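Local coordinates for protein tyrocidine synthase 2 (Brevibacillus parabrevis, PDB 6TA8) that belongs to the large multidomain synthetases and is represented here by a condensation domain, built from two lobes of sheets and helices, at residues A[282-287]-A[457-462]; A[196-201]-A[317-322]; A[222-227]-A[351-356]. One frame throughout, in Å; residues are numbered along the deposited sequence.

Contact 1 (A[282-287]-A[457-462])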
loop_
_atom_site.group_PDB
_atom_site.type_symbol
_atom_site.label_atom_id
_atom_site.label_comp_id
_atom_site.label_asym_id
_atom_site.label_seq_id
_atom_site.Cartn_x
_atom_site.Cartn_y
_atom_site.Cartn_z
ATOM N N LEU A 282 -7.777 0.384 -14.883
ATOM C CA LEU A 282 -8.919 1.195 -14.475
ATOM C C LEU A 282 -10.007 1.228 -15.539
ATOM O O LEU A 282 -11.186 1.401 -15.208
ATOM C CB LEU A 282 -8.465 2.617 -14.140
ATOM C CG LEU A 282 -7.690 2.782 -12.830
ATOM C CD1 LEU A 282 -7.396 4.251 -12.559
ATOM C CD2 LEU A 282 -8.453 2.159 -11.671
ATOM N N THR A 283 -9.637 1.068 -16.812
ATOM C CA THR A 283 -10.637 1.013 -17.873
ATOM C C THR A 283 -11.492 -0.242 -17.749
ATOM O O THR A 283 -12.726 -0.172 -17.787
ATOM C CB THR A 283 -9.956 1.070 -19.241
ATOM O OG1 THR A 283 -9.173 2.266 -19.337
ATOM C CG2 THR A 283 -10.994 1.058 -20.354
ATOM N N ALA A 284 -10.849 -1.403 -17.597
ATOM C CA ALA A 284 -11.587 -2.641 -17.380
ATOM C C ALA A 284 -12.339 -2.639 -16.057
ATOM O O ALA A 284 -13.331 -3.362 -15.922
ATOM C CB ALA A 284 -10.637 -3.838 -17.438
ATOM N N LEU A 285 -11.892 -1.844 -15.082
ATOM C CA LEU A 285 -12.604 -1.765 -13.810
ATOM C C LEU A 285 -13.906 -0.987 -13.954
ATOM O O LEU A 285 -14.932 -1.374 -13.382
ATOM C CB LEU A 285 -11.712 -1.122 -12.749
ATOM C CG LEU A 285 -12.336 -0.933 -11.366
ATOM C CD1 LEU A 285 -12.780 -2.270 -10.793
ATOM C CD2 LEU A 285 -11.362 -0.238 -10.428
ATOM N N GLY A 286 -13.885 0.113 -14.710
ATOM C CA GLY A 286 -15.101 0.882 -14.912
ATOM C C GLY A 286 -16.169 0.100 -15.651
ATOM O O GLY A 286 -17.350 0.157 -15.298
ATOM N N LEU A 287 -15.770 -0.645 -16.684
ATOM C CA LEU A 287 -16.727 -1.474 -17.407
ATOM C C LEU A 287 -17.230 -2.624 -16.549
ATOM O O LEU A 287 -18.372 -3.069 -16.718
ATOM C CB LEU A 287 -16.094 -2.011 -18.689
ATOM C CG LEU A 287 -15.360 -0.990 -19.554
ATOM C CD1 LEU A 287 -14.641 -1.693 -20.687
ATOM C CD2 LEU A 287 -16.322 0.056 -20.089
ATOM N N LYS A 457 -13.375 -10.623 -17.905
ATOM C CA LYS A 457 -13.851 -10.630 -19.282
ATOM C C LYS A 457 -13.574 -9.321 -20.008
ATOM O O LYS A 457 -13.691 -9.279 -21.238
ATOM C CB LYS A 457 -15.351 -10.939 -19.322
ATOM C CG LYS A 457 -16.253 -9.767 -18.973
ATOM C CD LYS A 457 -17.575 -9.857 -19.721
ATOM C CE LYS A 457 -18.592 -8.863 -19.183
ATOM N NZ LYS A 457 -19.108 -9.260 -17.843
ATOM N N HIS A 458 -13.215 -8.260 -19.287
ATOM C CA HIS A 458 -12.798 -7.008 -19.904
ATOM C C HIS A 458 -11.288 -6.862 -19.986
ATOM O O HIS A 458 -10.790 -6.209 -20.909
ATOM C CB HIS A 458 -13.383 -5.817 -19.138
ATOM C CG HIS A 458 -14.856 -5.640 -19.333
ATOM N ND1 HIS A 458 -15.786 -6.053 -18.403
ATOM C CD2 HIS A 458 -15.561 -5.100 -20.355
ATOM C CE1 HIS A 458 -17.000 -5.771 -18.841
ATOM N NE2 HIS A 458 -16.892 -5.192 -20.024
ATOM N N LEU A 459 -10.546 -7.451 -19.044
ATOM C CA LEU A 459 -9.091 -7.467 -19.153
ATOM C C LEU A 459 -8.648 -8.298 -20.350
ATOM O O LEU A 459 -7.773 -7.884 -21.119
ATOM C CB LEU A 459 -8.472 -8.009 -17.864
ATOM C CG LEU A 459 -8.379 -7.049 -16.678
ATOM C CD1 LEU A 459 -7.833 -7.768 -15.453
ATOM C CD2 LEU A 459 -7.516 -5.850 -17.029
ATOM N N LEU A 460 -9.245 -9.479 -20.522
ATOM C CA LEU A 460 -8.931 -10.305 -21.683
ATOM C C LEU A 460 -9.395 -9.651 -22.976
ATOM O O LEU A 460 -8.764 -9.835 -24.024
ATOM C CB LEU A 460 -9.567 -11.687 -21.530
ATOM C CG LEU A 460 -9.193 -12.465 -20.267
ATOM C CD1 LEU A 460 -10.043 -13.718 -20.140
ATOM C CD2 LEU A 460 -7.713 -12.811 -20.273
ATOM N N GLY A 461 -10.488 -8.887 -22.928
ATOM C CA GLY A 461 -10.957 -8.206 -24.120
ATOM C C GLY A 461 -10.062 -7.060 -24.542
ATOM O O GLY A 461 -9.966 -6.750 -25.732
ATOM N N ILE A 462 -9.392 -6.418 -23.582
ATOM C CA ILE A 462 -8.514 -5.300 -23.910
ATOM C C ILE A 462 -7.200 -5.797 -24.499
ATOM O O ILE A 462 -6.717 -5.260 -25.502
ATOM C CB ILE A 462 -8.286 -4.422 -22.665
ATOM C CG1 ILE A 462 -9.543 -3.611 -22.345
ATOM C CG2 ILE A 462 -7.099 -3.494 -22.871
ATOM C CD1 ILE A 462 -9.414 -2.748 -21.111
#
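Leu-287 lays its CB over one face of the His-458 imidazole, a CH-pi contact 3.6 Å from CB to the ring centroid and only 16° off the ring normal, within a buried helix-helix interface. Helices 277-293 and 445-466 meet here in the second lobe of the condensation domain, their local axes 8.8 Å apart and inclined at 135°, closer to antiparallel than parallel. At the closest backbone approach Ala-284 faces His-458. The Ala-284 methyl fits among His-458 CB, Leu-459 CD2 and Ile-462 CD1, with Ala-284 CB closest to Leu-459 CD2 at 3.7 Å. No hydrogen bond joins the two segments, so shape complementarity does the work, and a small residue at the crossing is consistent with this separation. One shell out, helix 339-351 covers Thr-283 and Leu-287 with Gln-342, while Leu-282 and Leu-285 lie on Phe-385 of the central strand 383-390. The imidazole is held from within its own helix: with CG set beside the backbone N (chi1 -72°), ND1 hydrogen-bonds Ser-454 O one turn back, which fixes the ring rotation and leaves His-458 CD2 3.5 Å from Leu-287 CD1.

Contact 2 (A[196-201]-A[317-322]); sequences KKTDSF and TRTIGW
Two threonine hydroxyls, Thr-198 OG1 and Thr-319 OG1, form a hydrogen-bonded chain between these irregular segments. Thr-198 OG1 donates to Thr-319 OG1 at 2.8 Å, and Thr-319 OG1 in turn donates to the backbone carbonyl Asp-199 O; the modelled 2.4 Å between those last two atoms is too short to be taken literally. The first hydroxyl is also an acceptor, though a poor one: Arg-318 N reaches Thr-198 OG1 at 3.2 Å with an N-H...O angle of 122°, a weak bond. A chi1 of 44° places this OG1 between the backbone N and the carbonyl carbon, facing segment 317-322. The segment 317-322 belongs to the long connection between strands 297-304 and 325-332, whose passage beside the first lobe is consistent with the floor loop of condensation domains. Other polar groups find partners outside both segments. Arg-318 bends at chi2 and chi3 to give NH2 a salt bridge with Asp-178 on helix 169-187, Asp-199 splits its carboxylate between Ser-26 OG and Asn-315 N, and Ser-200 OG, at the N-cap of helix 201-212, takes Asp-203 N. Further along, Trp-322 stacks on His-164 of the HHxxxDG signature, and Phe-201 CD1 packs 4.2 Å from Gly-321 CA.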
loop_
_atom_site.group_PDB
_atom_site.type_symbol
_atom_site.label_atom_id
_atom_site.label_comp_id
_atom_site.label_asym_id
_atom_site.label_seq_id
_atom_site.Cartn_x
_atom_site.Cartn_y
_atom_site.Cartn_z
ATOM N N LYS A 196 24.091 4.841 0.303
ATOM C CA LYS A 196 23.974 6.146 0.938
ATOM C C LYS A 196 22.516 6.480 1.228
ATOM O O LYS A 196 21.606 6.102 0.485
ATOM C CB LYS A 196 24.592 7.225 0.048
ATOM C CG LYS A 196 26.098 7.111 -0.120
ATOM C CD LYS A 196 26.831 7.507 1.153
ATOM C CE LYS A 196 28.338 7.433 0.968
ATOM N NZ LYS A 196 28.794 6.043 0.689
ATOM N N LYS A 197 22.298 7.197 2.327
ATOM C CA LYS A 197 20.951 7.593 2.707
ATOM C C LYS A 197 20.427 8.676 1.774
ATOM O O LYS A 197 21.145 9.611 1.412
ATOM C CB LYS A 197 20.923 8.107 4.146
ATOM C CG LYS A 197 21.312 7.091 5.205
ATOM C CD LYS A 197 20.999 7.632 6.591
ATOM C CE LYS A 197 21.545 6.733 7.684
ATOM N NZ LYS A 197 21.088 7.183 9.028
ATOM N N THR A 198 19.164 8.546 1.388
ATOM C CA THR A 198 18.471 9.606 0.675
ATOM C C THR A 198 17.871 10.566 1.705
ATOM O O THR A 198 18.284 10.580 2.868
ATOM C CB THR A 198 17.426 9.007 -0.272
ATOM O OG1 THR A 198 16.704 7.969 0.403
ATOM C CG2 THR A 198 18.102 8.430 -1.508
ATOM N N ASP A 199 16.896 11.375 1.301
ATOM C CA ASP A 199 16.302 12.335 2.221
ATOM C C ASP A 199 15.518 11.609 3.307
ATOM O O ASP A 199 14.742 10.692 3.021
ATOM C CB ASP A 199 15.398 13.306 1.466
ATOM C CG ASP A 199 16.183 14.305 0.636
ATOM O OD1 ASP A 199 17.305 14.668 1.048
ATOM O OD2 ASP A 199 15.680 14.727 -0.426
ATOM N N SER A 200 15.729 12.017 4.554
ATOM C CA SER A 200 15.045 11.396 5.675
ATOM C C SER A 200 13.549 11.692 5.624
ATOM O O SER A 200 13.095 12.648 4.988
ATOM C CB SER A 200 15.628 11.892 6.999
ATOM O OG SER A 200 15.301 13.253 7.220
ATOM N N PHE A 201 12.776 10.844 6.307
ATOM C CA PHE A 201 11.341 11.075 6.417
ATOM C C PHE A 201 11.029 12.338 7.207
ATOM O O PHE A 201 9.956 12.923 7.020
ATOM C CB PHE A 201 10.658 9.869 7.065
ATOM C CG PHE A 201 9.159 9.920 7.005
ATOM C CD1 PHE A 201 8.486 9.556 5.850
ATOM C CD2 PHE A 201 8.422 10.333 8.102
ATOM C CE1 PHE A 201 7.106 9.603 5.791
ATOM C CE2 PHE A 201 7.043 10.383 8.049
ATOM C CZ PHE A 201 6.385 10.017 6.892
ATOM N N THR A 317 14.341 8.150 -3.024
ATOM C CA THR A 317 14.432 6.875 -3.729
ATOM C C THR A 317 14.727 5.729 -2.769
ATOM O O THR A 317 14.134 4.650 -2.883
ATOM C CB THR A 317 15.502 6.949 -4.819
ATOM O OG1 THR A 317 16.681 7.575 -4.298
ATOM C CG2 THR A 317 14.994 7.748 -6.012
ATOM N N ARG A 318 15.639 5.940 -1.818
ATOM C CA ARG A 318 15.997 4.931 -0.830
ATOM C C ARG A 318 15.373 5.206 0.534
ATOM O O ARG A 318 15.827 4.650 1.539
ATOM C CB ARG A 318 17.517 4.836 -0.700
ATOM C CG ARG A 318 18.249 4.641 -2.017
ATOM C CD ARG A 318 17.973 3.269 -2.601
ATOM N NE ARG A 318 18.529 2.206 -1.771
ATOM C CZ ARG A 318 18.405 0.909 -2.035
ATOM N NH1 ARG A 318 17.741 0.512 -3.112
ATOM N NH2 ARG A 318 18.944 0.010 -1.222
ATOM N N THR A 319 14.349 6.054 0.589
ATOM C CA THR A 319 13.725 6.437 1.848
ATOM C C THR A 319 12.563 5.504 2.159
ATOM O O THR A 319 11.716 5.244 1.298
ATOM C CB THR A 319 13.238 7.886 1.791
ATOM O OG1 THR A 319 14.360 8.764 1.632
ATOM C CG2 THR A 319 12.495 8.252 3.069
ATOM N N ILE A 320 12.526 5.001 3.390
ATOM C CA ILE A 320 11.470 4.110 3.852
ATOM C C ILE A 320 10.471 4.926 4.662
ATOM O O ILE A 320 10.861 5.718 5.528
ATOM C CB ILE A 320 12.047 2.949 4.680
ATOM C CG1 ILE A 320 12.765 1.959 3.760
ATOM C CG2 ILE A 320 10.956 2.250 5.480
ATOM C CD1 ILE A 320 13.274 0.729 4.465
ATOM N N GLY A 321 9.190 4.746 4.370
ATOM C CA GLY A 321 8.153 5.493 5.055
ATOM C C GLY A 321 6.809 5.188 4.439
ATOM O O GLY A 321 6.695 4.395 3.499
ATOM N N TRP A 322 5.780 5.828 4.990
ATOM C CA TRP A 322 4.415 5.709 4.478
ATOM C C TRP A 322 4.140 6.937 3.614
ATOM O O TRP A 322 3.687 7.974 4.099
ATOM C CB TRP A 322 3.407 5.573 5.614
ATOM C CG TRP A 322 2.075 5.045 5.165
ATOM C CD1 TRP A 322 1.772 4.529 3.939
ATOM C CD2 TRP A 322 0.867 4.985 5.935
ATOM N NE1 TRP A 322 0.452 4.150 3.898
ATOM C CE2 TRP A 322 -0.125 4.418 5.112
ATOM C CE3 TRP A 322 0.530 5.352 7.242
ATOM C CZ2 TRP A 322 -1.431 4.210 5.551
ATOM C CZ3 TRP A 322 -0.768 5.144 7.676
ATOM C CH2 TRP A 322 -1.732 4.580 6.832
#

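Contact 3 (A[222-227]-A[351-356]); sequences AYWHNL and RRIPKK
Tyr-223 reaches from helix 221-229 into the loop after helix 339-351, where Arg-352, Ile-353 and Pro-354 receive its ring. The path begins at CB, which points at the loop; with CG anti to the backbone N (chi1 167°), the ring extends away from its helix. On one side of the ring, CD1 and CE1 meet the CG and CD methylenes of Arg-352, whose CD comes to 3.5 Å from Tyr-223 CE1. The arginine chain crosses the tyrosine at about a right angle, and it is the methylenes that touch. On the other side, CD2 and CE2 both rest against the proline, Pro-354 CD being 3.7 Å from Tyr-223 CD2. Over one face stands the backbone carbonyl Arg-352 O, 3.7 Å above the plane of the Tyr-223 ring and displaced toward the rim. CZ approaches Ile-353 CA, and at the tip the hydroxyl meets carbon: Tyr-223 OH is 3.2 Å from Ile-353 CG1. No hydrogen bond links the two segments.

Trp-224, next on the same helix, adds a second aromatic surface. Tyr-223 CD2 sits above the centre of the indole, so the phenol presents its edge there, and Trp-224 CH2 reaches Ile-353 CG2 at 3.8 Å. Isoleucine thus gives one branch to each aromatic residue, CG1 to the tyrosine and CG2 to the tryptophan. The indole is steadied from both its polar and its apolar parts: NE1 hydrogen-bonds Glu-220 OE2, and the ring meets Tyr-360 edge-to-face. Toward the sheet, Ile-353 lies on Tyr-327 and Val-329, and Leu-227 on Val-330. The whole is a packing of a helix against a loop, aromatic residues against an Ile-Pro pair, that covers edge strand 325-332 of the six-stranded mixed sheet in the second lobe of the condensation fold.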
loop_
_atom_site.group_PDB
_atom_site.type_symbol
_atom_site.label_atom_id
_atom_site.label_comp_id
_atom_site.label_asym_id
_atom_site.label_seq_id
_atom_site.Cartn_x
_atom_site.Cartn_y
_atom_site.Cartn_z
ATOM N N ALA A 222 -8.529 24.788 -8.877
ATOM C CA ALA A 222 -9.547 24.867 -9.919
ATOM C C ALA A 222 -9.873 23.495 -10.496
ATOM O O ALA A 222 -11.024 23.235 -10.862
ATOM C CB ALA A 222 -9.091 25.815 -11.029
ATOM N N TYR A 223 -8.882 22.606 -10.580
ATOM C CA TYR A 223 -9.134 21.272 -11.114
ATOM C C TYR A 223 -9.942 20.431 -10.135
ATOM O O TYR A 223 -10.960 19.834 -10.506
ATOM C CB TYR A 223 -7.814 20.578 -11.452
ATOM C CG TYR A 223 -7.976 19.100 -11.721
ATOM C CD1 TYR A 223 -8.481 18.649 -12.931
ATOM C CD2 TYR A 223 -7.633 18.157 -10.759
ATOM C CE1 TYR A 223 -8.637 17.301 -13.181
ATOM C CE2 TYR A 223 -7.787 16.805 -11.001
ATOM C CZ TYR A 223 -8.289 16.384 -12.214
ATOM O OH TYR A 223 -8.446 15.041 -12.464
ATOM N N TRP A 224 -9.498 20.363 -8.877
ATOM C CA TRP A 224 -10.206 19.559 -7.886
ATOM C C TRP A 224 -11.594 20.115 -7.597
ATOM O O TRP A 224 -12.517 19.347 -7.305
ATOM C CB TRP A 224 -9.390 19.471 -6.596
ATOM C CG TRP A 224 -8.037 18.850 -6.771
ATOM C CD1 TRP A 224 -6.829 19.471 -6.646
ATOM C CD2 TRP A 224 -7.753 17.483 -7.100
ATOM N NE1 TRP A 224 -5.810 18.578 -6.876
ATOM C CE2 TRP A 224 -6.351 17.351 -7.157
ATOM C CE3 TRP A 224 -8.546 16.361 -7.353
ATOM C CZ2 TRP A 224 -5.726 16.142 -7.456
ATOM C CZ3 TRP A 224 -7.924 15.160 -7.649
ATOM C CH2 TRP A 224 -6.528 15.061 -7.698
ATOM N N HIS A 225 -11.763 21.439 -7.669
ATOM C CA HIS A 225 -13.089 22.022 -7.489
ATOM C C HIS A 225 -13.984 21.724 -8.684
ATOM O O HIS A 225 -15.180 21.455 -8.519
ATOM C CB HIS A 225 -12.977 23.528 -7.264
ATOM C CG HIS A 225 -14.295 24.209 -7.070
ATOM N ND1 HIS A 225 -15.078 24.010 -5.953
ATOM C CD2 HIS A 225 -14.969 25.089 -7.849
ATOM C CE1 HIS A 225 -16.178 24.737 -6.053
ATOM N NE2 HIS A 225 -16.136 25.400 -7.195
ATOM N N ASN A 226 -13.425 21.777 -9.896
ATOM C CA ASN A 226 -14.186 21.393 -11.080
ATOM C C ASN A 226 -14.614 19.934 -11.004
ATOM O O ASN A 226 -15.726 19.582 -11.410
ATOM C CB ASN A 226 -13.357 21.642 -12.341
ATOM C CG ASN A 226 -14.038 21.138 -13.602
ATOM O OD1 ASN A 226 -14.000 19.945 -13.911
ATOM N ND2 ASN A 226 -14.661 22.049 -14.341
ATOM N N LEU A 227 -13.745 19.070 -10.479
ATOM C CA LEU A 227 -14.085 17.657 -10.375
ATOM C C LEU A 227 -15.215 17.428 -9.378
ATOM O O LEU A 227 -16.089 16.585 -9.608
ATOM C CB LEU A 227 -12.844 16.851 -9.990
ATOM C CG LEU A 227 -12.962 15.326 -10.038
ATOM C CD1 LEU A 227 -12.878 14.812 -11.471
ATOM C CD2 LEU A 227 -11.894 14.675 -9.173
ATOM N N ARG A 351 -4.193 11.691 -17.186
ATOM C CA ARG A 351 -3.201 12.704 -17.532
ATOM C C ARG A 351 -3.644 14.093 -17.092
ATOM O O ARG A 351 -2.803 14.944 -16.787
ATOM C CB ARG A 351 -2.928 12.685 -19.035
ATOM C CG ARG A 351 -2.372 11.369 -19.556
ATOM C CD ARG A 351 -0.954 11.128 -19.069
ATOM N NE ARG A 351 -0.385 9.912 -19.643
ATOM C CZ ARG A 351 -0.241 8.769 -18.981
ATOM N NH1 ARG A 351 -0.622 8.681 -17.714
ATOM N NH2 ARG A 351 0.287 7.714 -19.586
ATOM N N ARG A 352 -4.956 14.338 -17.054
ATOM C CA ARG A 352 -5.475 15.602 -16.545
ATOM C C ARG A 352 -5.181 15.789 -15.061
ATOM O O ARG A 352 -5.172 16.927 -14.582
ATOM C CB ARG A 352 -6.982 15.681 -16.800
ATOM C CG ARG A 352 -7.584 17.067 -16.635
ATOM C CD ARG A 352 -9.106 17.026 -16.684
ATOM N NE ARG A 352 -9.611 16.666 -18.007
ATOM C CZ ARG A 352 -10.288 15.554 -18.274
ATOM N NH1 ARG A 352 -10.550 14.681 -17.310
ATOM N NH2 ARG A 352 -10.708 15.315 -19.509
ATOM N N ILE A 353 -4.933 14.708 -14.331
ATOM C CA ILE A 353 -4.647 14.811 -12.894
ATOM C C ILE A 353 -3.234 15.351 -12.703
ATOM O O ILE A 353 -2.290 14.843 -13.334
ATOM C CB ILE A 353 -4.811 13.447 -12.219
ATOM C CG1 ILE A 353 -6.158 12.827 -12.597
ATOM C CG2 ILE A 353 -4.682 13.578 -10.707
ATOM C CD1 ILE A 353 -6.497 11.569 -11.825
ATOM N N PRO A 354 -3.034 16.368 -11.859
ATOM C CA PRO A 354 -1.684 16.918 -11.675
ATOM C C PRO A 354 -0.857 16.174 -10.635
ATOM O O PRO A 354 -1.307 15.958 -9.504
ATOM C CB PRO A 354 -1.962 18.360 -11.239
ATOM C CG PRO A 354 -3.266 18.275 -10.514
ATOM C CD PRO A 354 -4.061 17.172 -11.173
ATOM N N LYS A 355 0.358 15.776 -11.022
ATOM C CA LYS A 355 1.345 15.204 -10.104
ATOM C C LYS A 355 0.812 13.970 -9.379
ATOM O O LYS A 355 1.077 13.764 -8.192
ATOM C CB LYS A 355 1.832 16.252 -9.100
ATOM C CG LYS A 355 2.885 17.196 -9.656
ATOM C CD LYS A 355 3.533 18.011 -8.552
ATOM C CE LYS A 355 4.767 18.733 -9.061
ATOM N NZ LYS A 355 5.455 19.483 -7.976
ATOM N N LYS A 356 0.056 13.141 -10.101
ATOM C CA LYS A 356 -0.451 11.868 -9.580
ATOM C C LYS A 356 -1.299 12.070 -8.325
ATOM O O LYS A 356 -1.246 11.277 -7.384
ATOM C CB LYS A 356 0.694 10.889 -9.309
ATOM C CG LYS A 356 1.651 10.716 -10.477
ATOM C CD LYS A 356 1.045 9.848 -11.567
ATOM C CE LYS A 356 2.123 9.281 -12.475
ATOM N NZ LYS A 356 3.193 8.595 -11.695
#

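Along the chain the first segments come as 196-201, 222-227 and 282-287, and their partners follow in the same order, 317-322, 351-356 and 457-462, so every pair of contacts crosses. None touches another. The centres of contacts 1 and 2, on opposite sides of the chain's centre, are about 36 Å apart. Those of contacts 1 and 3 are about 24 Å apart, and those of contacts 2 and 3 about 28 Å. Strand 325-332 relates contacts 2 and 3, beginning just after 317-322 and lying under 351-356. Helix 339-351 relates contacts 1 and 3, packing on 282-287 and ending at 351-356. The interleaved order means that no contact closes a separate, self-contained part of the chain.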